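Local coordinates for gala protein type 1, 3 or 4 (PDB 4XA9) that probably binds small GTPases and may activate their GTP hydrolysis, using a leucine-rich-repeat scaffold, at residues S138-D152 with N161-S175. Residues are numbered along the deposited sequence; the frame is centred on the assembly and turned at random.
Sequences SNLKKIDLCFNSLED and NINIKELIASACDVS
K141 O is gripped by two successive backbone amides of the neighbouring turn, K165 N at 2.6 Å and E166 N at 3.0 Å. From there strands 142-144 and 166-168 run parallel, 3° apart, exchanging backbone bonds until L145 N reaches I168 O; F147 N to S170 O continues the series beyond the strands. On one face I168 lays CB and CG2 against the D144 carboxylate, with CB 3.4 Å from D144 CG, while D144 OD1 closes an Asx turn by accepting C146 N. Beside it C146 SG touches I168 CG2 and accepts a long bond (3.5 Å) from S170 N. The K142 chain, extended with CG anti to the backbone N (chi1 173°), passes over E166 CB; one water joins K142 NZ to E166 OE1, and the NZ also bonds Y121. On the other face I143 packs on L167. I143 CD1 meets I164 CD1, the side chains crossing at about a right angle; beyond the strands L150 CD1 rests on A169 CB and C172 SG. Past the turn, S149 OG donates to the anti lone pair of D173 OD2 (2.7 Å); D173 OD1 and S149 OG also bind another protein's chain, which covers F147 and S170. D152 OD1 accepts S175 N (2.8 Å) on the syn side, 22° out of the carboxylate plane, besides G178 N. N148 bonds L145 O in its own loop and N125 and A122 of the preceding turn; C172 takes the equivalent place in 161-175, its SG 3.1 Å from L145 O, an interruption in the asparagine ladder of this leucine-rich-repeat solenoid.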
loop_
_atom_site.group_PDB
_atom_site.type_symbol
_atom_site.label_atom_id
_atom_site.label_comp_id
_atom_site.label_asym_id
_atom_site.label_seq_id
_atom_site.Cartn_x
_atom_site.Cartn_y
_atom_site.Cartn_z
ATOM N N SER A 138 -16.332 -18.904 -4.765
ATOM C CA SER A 138 -16.841 -18.365 -3.510
ATOM C C SER A 138 -18.147 -17.617 -3.718
ATOM O O SER A 138 -18.581 -17.418 -4.850
ATOM C CB SER A 138 -15.821 -17.425 -2.874
ATOM O OG SER A 138 -15.730 -16.238 -3.634
ATOM N N ASN A 139 -18.756 -17.187 -2.613
ATOM C CA ASN A 139 -19.962 -16.368 -2.661
ATOM C C ASN A 139 -19.668 -14.902 -2.337
ATOM O O ASN A 139 -20.576 -14.133 -2.025
ATOM C CB ASN A 139 -21.019 -16.910 -1.693
ATOM C CG ASN A 139 -21.637 -18.216 -2.170
ATOM O OD1 ASN A 139 -21.813 -18.432 -3.371
ATOM N ND2 ASN A 139 -21.969 -19.093 -1.229
ATOM N N LEU A 140 -18.397 -14.525 -2.420
ATOM C CA LEU A 140 -17.968 -13.168 -2.092
ATOM C C LEU A 140 -18.572 -12.130 -3.028
ATOM O O LEU A 140 -18.645 -12.342 -4.239
ATOM C CB LEU A 140 -16.437 -13.077 -2.126
ATOM C CG LEU A 140 -15.731 -13.781 -0.963
ATOM C CD1 LEU A 140 -14.255 -13.999 -1.267
ATOM C CD2 LEU A 140 -15.903 -12.968 0.320
ATOM N N LYS A 141 -19.018 -11.015 -2.460
ATOM C CA LYS A 141 -19.515 -9.904 -3.257
ATOM C C LYS A 141 -18.400 -8.913 -3.582
ATOM O O LYS A 141 -18.425 -8.261 -4.626
ATOM C CB LYS A 141 -20.661 -9.195 -2.534
ATOM C CG LYS A 141 -21.903 -10.059 -2.390
ATOM C CD LYS A 141 -23.107 -9.223 -2.000
ATOM C CE LYS A 141 -24.382 -10.052 -2.031
ATOM N NZ LYS A 141 -25.602 -9.193 -1.995
ATOM N N LYS A 142 -17.419 -8.813 -2.687
ATOM C CA LYS A 142 -16.284 -7.916 -2.886
ATOM C C LYS A 142 -14.972 -8.583 -2.491
ATOM O O LYS A 142 -14.872 -9.169 -1.411
ATOM C CB LYS A 142 -16.463 -6.628 -2.079
ATOM C CG LYS A 142 -15.235 -5.712 -2.104
ATOM C CD LYS A 142 -15.469 -4.424 -1.320
ATOM C CE LYS A 142 -14.232 -3.528 -1.362
ATOM N NZ LYS A 142 -14.457 -2.233 -0.659
ATOM N N ILE A 143 -13.972 -8.495 -3.364
ATOM C CA ILE A 143 -12.633 -8.999 -3.065
ATOM C C ILE A 143 -11.574 -7.972 -3.467
ATOM O O ILE A 143 -11.611 -7.420 -4.573
ATOM C CB ILE A 143 -12.307 -10.329 -3.799
ATOM C CG1 ILE A 143 -13.550 -11.203 -3.974
ATOM C CG2 ILE A 143 -11.238 -11.117 -3.034
ATOM C CD1 ILE A 143 -13.241 -12.551 -4.623
ATOM N N ASP A 144 -10.633 -7.725 -2.562
ATOM C CA ASP A 144 -9.479 -6.887 -2.846
ATOM C C ASP A 144 -8.240 -7.768 -2.806
ATOM O O ASP A 144 -7.901 -8.325 -1.755
ATOM C CB ASP A 144 -9.378 -5.738 -1.838
ATOM C CG ASP A 144 -8.353 -4.675 -2.243
ATOM O OD1 ASP A 144 -7.337 -5.024 -2.889
ATOM O OD2 ASP A 144 -8.558 -3.488 -1.897
ATOM N N LEU A 145 -7.567 -7.893 -3.945
ATOM C CA LEU A 145 -6.436 -8.806 -4.069
ATOM C C LEU A 145 -5.143 -8.128 -4.520
ATOM O O LEU A 145 -4.271 -8.786 -5.085
ATOM C CB LEU A 145 -6.780 -9.932 -5.052
ATOM C CG LEU A 145 -7.872 -10.881 -4.576
ATOM C CD1 LEU A 145 -8.319 -11.822 -5.691
ATOM C CD2 LEU A 145 -7.374 -11.662 -3.357
ATOM N N CYS A 146 -5.015 -6.828 -4.272
ATOM C CA CYS A 146 -3.832 -6.081 -4.704
ATOM C C CYS A 146 -2.544 -6.739 -4.222
ATOM O O CYS A 146 -2.513 -7.315 -3.142
ATOM C CB CYS A 146 -3.888 -4.638 -4.202
ATOM S SG CYS A 146 -5.246 -3.680 -4.878
ATOM N N PHE A 147 -1.498 -6.657 -5.042
ATOM C CA PHE A 147 -0.165 -7.166 -4.705
ATOM C C PHE A 147 -0.124 -8.684 -4.579
ATOM O O PHE A 147 0.698 -9.222 -3.840
ATOM C CB PHE A 147 0.365 -6.542 -3.404
ATOM C CG PHE A 147 0.215 -5.044 -3.331
ATOM C CD1 PHE A 147 0.869 -4.220 -4.235
ATOM C CD2 PHE A 147 -0.545 -4.464 -2.331
ATOM C CE1 PHE A 147 0.744 -2.845 -4.163
ATOM C CE2 PHE A 147 -0.675 -3.084 -2.250
ATOM C CZ PHE A 147 -0.026 -2.275 -3.168
ATOM N N ASN A 148 -1.016 -9.364 -5.290
ATOM C CA ASN A 148 -0.964 -10.818 -5.432
ATOM C C ASN A 148 -0.786 -11.178 -6.904
ATOM O O ASN A 148 -1.539 -10.704 -7.753
ATOM C CB ASN A 148 -2.235 -11.490 -4.896
ATOM C CG ASN A 148 -2.375 -11.372 -3.388
ATOM O OD1 ASN A 148 -1.710 -12.083 -2.631
ATOM N ND2 ASN A 148 -3.263 -10.487 -2.944
ATOM N N SER A 149 0.196 -12.015 -7.212
ATOM C CA SER A 149 0.429 -12.395 -8.607
ATOM C C SER A 149 -0.651 -13.359 -9.092
ATOM O O SER A 149 -0.430 -14.569 -9.180
ATOM C CB SER A 149 1.816 -13.018 -8.774
ATOM O OG SER A 149 2.087 -13.294 -10.141
ATOM N N LEU A 150 -1.824 -12.813 -9.402
ATOM C CA LEU A 150 -2.958 -13.620 -9.838
ATOM C C LEU A 150 -2.771 -14.093 -11.270
ATOM O O LEU A 150 -3.267 -15.152 -11.646
ATOM C CB LEU A 150 -4.264 -12.829 -9.740
ATOM C CG LEU A 150 -4.640 -12.188 -8.404
ATOM C CD1 LEU A 150 -5.929 -11.400 -8.561
ATOM C CD2 LEU A 150 -4.777 -13.250 -7.318
ATOM N N GLU A 151 -2.074 -13.279 -12.063
ATOM C CA GLU A 151 -1.904 -13.521 -13.495
ATOM C C GLU A 151 -3.245 -13.570 -14.239
ATOM O O GLU A 151 -4.310 -13.452 -13.636
ATOM C CB GLU A 151 -1.107 -14.813 -13.723
ATOM C CG GLU A 151 0.337 -14.721 -13.244
ATOM C CD GLU A 151 1.130 -16.004 -13.458
ATOM O OE1 GLU A 151 0.629 -17.096 -13.106
ATOM O OE2 GLU A 151 2.260 -15.914 -13.985
ATOM N N ASP A 152 -3.183 -13.720 -15.558
ATOM C CA ASP A 152 -4.381 -13.752 -16.389
ATOM C C ASP A 152 -5.285 -14.925 -16.035
ATOM O O ASP A 152 -6.498 -14.761 -15.899
ATOM C CB ASP A 152 -3.995 -13.820 -17.870
ATOM C CG ASP A 152 -3.367 -12.533 -18.363
ATOM O OD1 ASP A 152 -3.883 -11.450 -18.016
ATOM O OD2 ASP A 152 -2.349 -12.601 -19.078
ATOM N N ASN A 161 -16.943 -15.802 -11.736
ATOM C CA ASN A 161 -17.702 -15.782 -10.486
ATOM C C ASN A 161 -18.825 -14.753 -10.549
ATOM O O ASN A 161 -18.591 -13.548 -10.454
ATOM C CB ASN A 161 -16.789 -15.494 -9.285
ATOM C CG ASN A 161 -17.485 -15.731 -7.946
ATOM O OD1 ASN A 161 -18.708 -15.604 -7.837
ATOM N ND2 ASN A 161 -16.702 -16.050 -6.915
ATOM N N ILE A 162 -20.049 -15.254 -10.668
ATOM C CA ILE A 162 -21.228 -14.425 -10.882
ATOM C C ILE A 162 -21.588 -13.574 -9.657
ATOM O O ILE A 162 -22.313 -12.576 -9.761
ATOM C CB ILE A 162 -22.430 -15.318 -11.279
ATOM C CG1 ILE A 162 -23.151 -14.734 -12.491
ATOM C CG2 ILE A 162 -23.353 -15.584 -10.093
ATOM C CD1 ILE A 162 -22.372 -14.911 -13.777
ATOM N N ASN A 163 -21.056 -13.957 -8.501
ATOM C CA ASN A 163 -21.377 -13.291 -7.249
ATOM C C ASN A 163 -20.612 -11.986 -7.019
ATOM O O ASN A 163 -21.102 -11.089 -6.338
ATOM C CB ASN A 163 -21.114 -14.247 -6.077
ATOM C CG ASN A 163 -21.956 -15.507 -6.152
ATOM O OD1 ASN A 163 -21.445 -16.604 -6.382
ATOM N ND2 ASN A 163 -23.252 -15.353 -5.949
ATOM N N ILE A 164 -19.412 -11.876 -7.573
ATOM C CA ILE A 164 -18.570 -10.720 -7.282
ATOM C C ILE A 164 -19.089 -9.438 -7.925
ATOM O O ILE A 164 -19.253 -9.367 -9.143
ATOM C CB ILE A 164 -17.124 -10.947 -7.745
ATOM C CG1 ILE A 164 -16.596 -12.274 -7.208
ATOM C CG2 ILE A 164 -16.228 -9.792 -7.286
ATOM C CD1 ILE A 164 -15.180 -12.579 -7.657
ATOM N N LYS A 165 -19.332 -8.422 -7.099
ATOM C CA LYS A 165 -19.792 -7.121 -7.581
ATOM C C LYS A 165 -18.641 -6.120 -7.624
ATOM O O LYS A 165 -18.627 -5.198 -8.440
ATOM C CB LYS A 165 -20.917 -6.581 -6.697
ATOM C CG LYS A 165 -22.207 -7.377 -6.780
ATOM C CD LYS A 165 -22.850 -7.228 -8.146
ATOM C CE LYS A 165 -24.129 -8.042 -8.248
ATOM N NZ LYS A 165 -23.872 -9.506 -8.133
ATOM N N GLU A 166 -17.677 -6.298 -6.731
ATOM C CA GLU A 166 -16.541 -5.395 -6.678
ATOM C C GLU A 166 -15.233 -6.167 -6.604
ATOM O O GLU A 166 -15.036 -6.992 -5.719
ATOM C CB GLU A 166 -16.677 -4.446 -5.487
ATOM C CG GLU A 166 -17.903 -3.553 -5.590
ATOM C CD GLU A 166 -18.109 -2.685 -4.375
ATOM O OE1 GLU A 166 -18.119 -3.226 -3.249
ATOM O OE2 GLU A 166 -18.258 -1.459 -4.551
ATOM N N LEU A 167 -14.340 -5.892 -7.547
ATOM C CA LEU A 167 -13.056 -6.566 -7.593
ATOM C C LEU A 167 -11.907 -5.550 -7.675
ATOM O O LEU A 167 -11.855 -4.720 -8.580
ATOM C CB LEU A 167 -13.015 -7.537 -8.783
ATOM C CG LEU A 167 -11.717 -8.311 -8.988
ATOM C CD1 LEU A 167 -11.387 -9.123 -7.748
ATOM C CD2 LEU A 167 -11.813 -9.213 -10.212
ATOM N N ILE A 168 -11.003 -5.618 -6.706
ATOM C CA ILE A 168 -9.805 -4.787 -6.678
ATOM C C ILE A 168 -8.623 -5.713 -6.881
ATOM O O ILE A 168 -8.396 -6.619 -6.072
ATOM C CB ILE A 168 -9.638 -4.020 -5.331
ATOM C CG1 ILE A 168 -10.994 -3.615 -4.755
ATOM C CG2 ILE A 168 -8.708 -2.810 -5.475
ATOM C CD1 ILE A 168 -11.670 -2.556 -5.525
ATOM N N ALA A 169 -7.871 -5.501 -7.955
ATOM C CA ALA A 169 -6.760 -6.387 -8.271
ATOM C C ALA A 169 -5.628 -5.627 -8.957
ATOM O O ALA A 169 -5.244 -5.946 -10.084
ATOM C CB ALA A 169 -7.241 -7.544 -9.144
ATOM N N SER A 170 -5.094 -4.625 -8.262
ATOM C CA SER A 170 -3.996 -3.822 -8.793
ATOM C C SER A 170 -2.655 -4.469 -8.463
ATOM O O SER A 170 -2.502 -5.057 -7.397
ATOM C CB SER A 170 -4.044 -2.393 -8.235
ATOM O OG SER A 170 -5.222 -1.709 -8.636
ATOM N N ALA A 171 -1.691 -4.333 -9.371
ATOM C CA ALA A 171 -0.379 -4.972 -9.230
ATOM C C ALA A 171 -0.531 -6.479 -9.075
ATOM O O ALA A 171 -0.019 -7.073 -8.121
ATOM C CB ALA A 171 0.391 -4.382 -8.047
ATOM N N CYS A 172 -1.245 -7.094 -10.015
ATOM C CA CYS A 172 -1.531 -8.522 -9.943
ATOM C C CYS A 172 -1.060 -9.291 -11.175
ATOM O O CYS A 172 -1.516 -10.412 -11.419
ATOM C CB CYS A 172 -3.033 -8.752 -9.737
ATOM S SG CYS A 172 -3.659 -8.267 -8.091
ATOM N N ASP A 173 -0.150 -8.687 -11.936
ATOM C CA ASP A 173 0.389 -9.290 -13.161
ATOM C C ASP A 173 -0.705 -9.638 -14.174
ATOM O O ASP A 173 -0.663 -10.688 -14.817
ATOM C CB ASP A 173 1.218 -10.538 -12.828
ATOM C CG ASP A 173 2.515 -10.201 -12.107
ATOM O OD1 ASP A 173 3.139 -9.179 -12.455
ATOM O OD2 ASP A 173 2.904 -10.946 -11.183
ATOM N N VAL A 174 -1.673 -8.740 -14.323
ATOM C CA VAL A 174 -2.750 -8.921 -15.288
ATOM C C VAL A 174 -2.411 -8.257 -16.622
ATOM O O VAL A 174 -2.023 -7.086 -16.658
ATOM C CB VAL A 174 -4.077 -8.337 -14.758
ATOM C CG1 VAL A 174 -5.160 -8.423 -15.818
ATOM C CG2 VAL A 174 -4.506 -9.054 -13.493
ATOM N N SER A 175 -2.549 -8.998 -17.718
ATOM C CA SER A 175 -2.378 -8.407 -19.044
ATOM C C SER A 175 -3.732 -8.230 -19.723
ATOM O O SER A 175 -4.768 -8.404 -19.093
ATOM C CB SER A 175 -1.466 -9.271 -19.918
ATOM O OG SER A 175 -2.124 -10.471 -20.291
HETATM O O HOH W 1 -17.277 -1.129 -0.863
HETATM O O HOH W 2 -0.730 -13.373 -16.881
#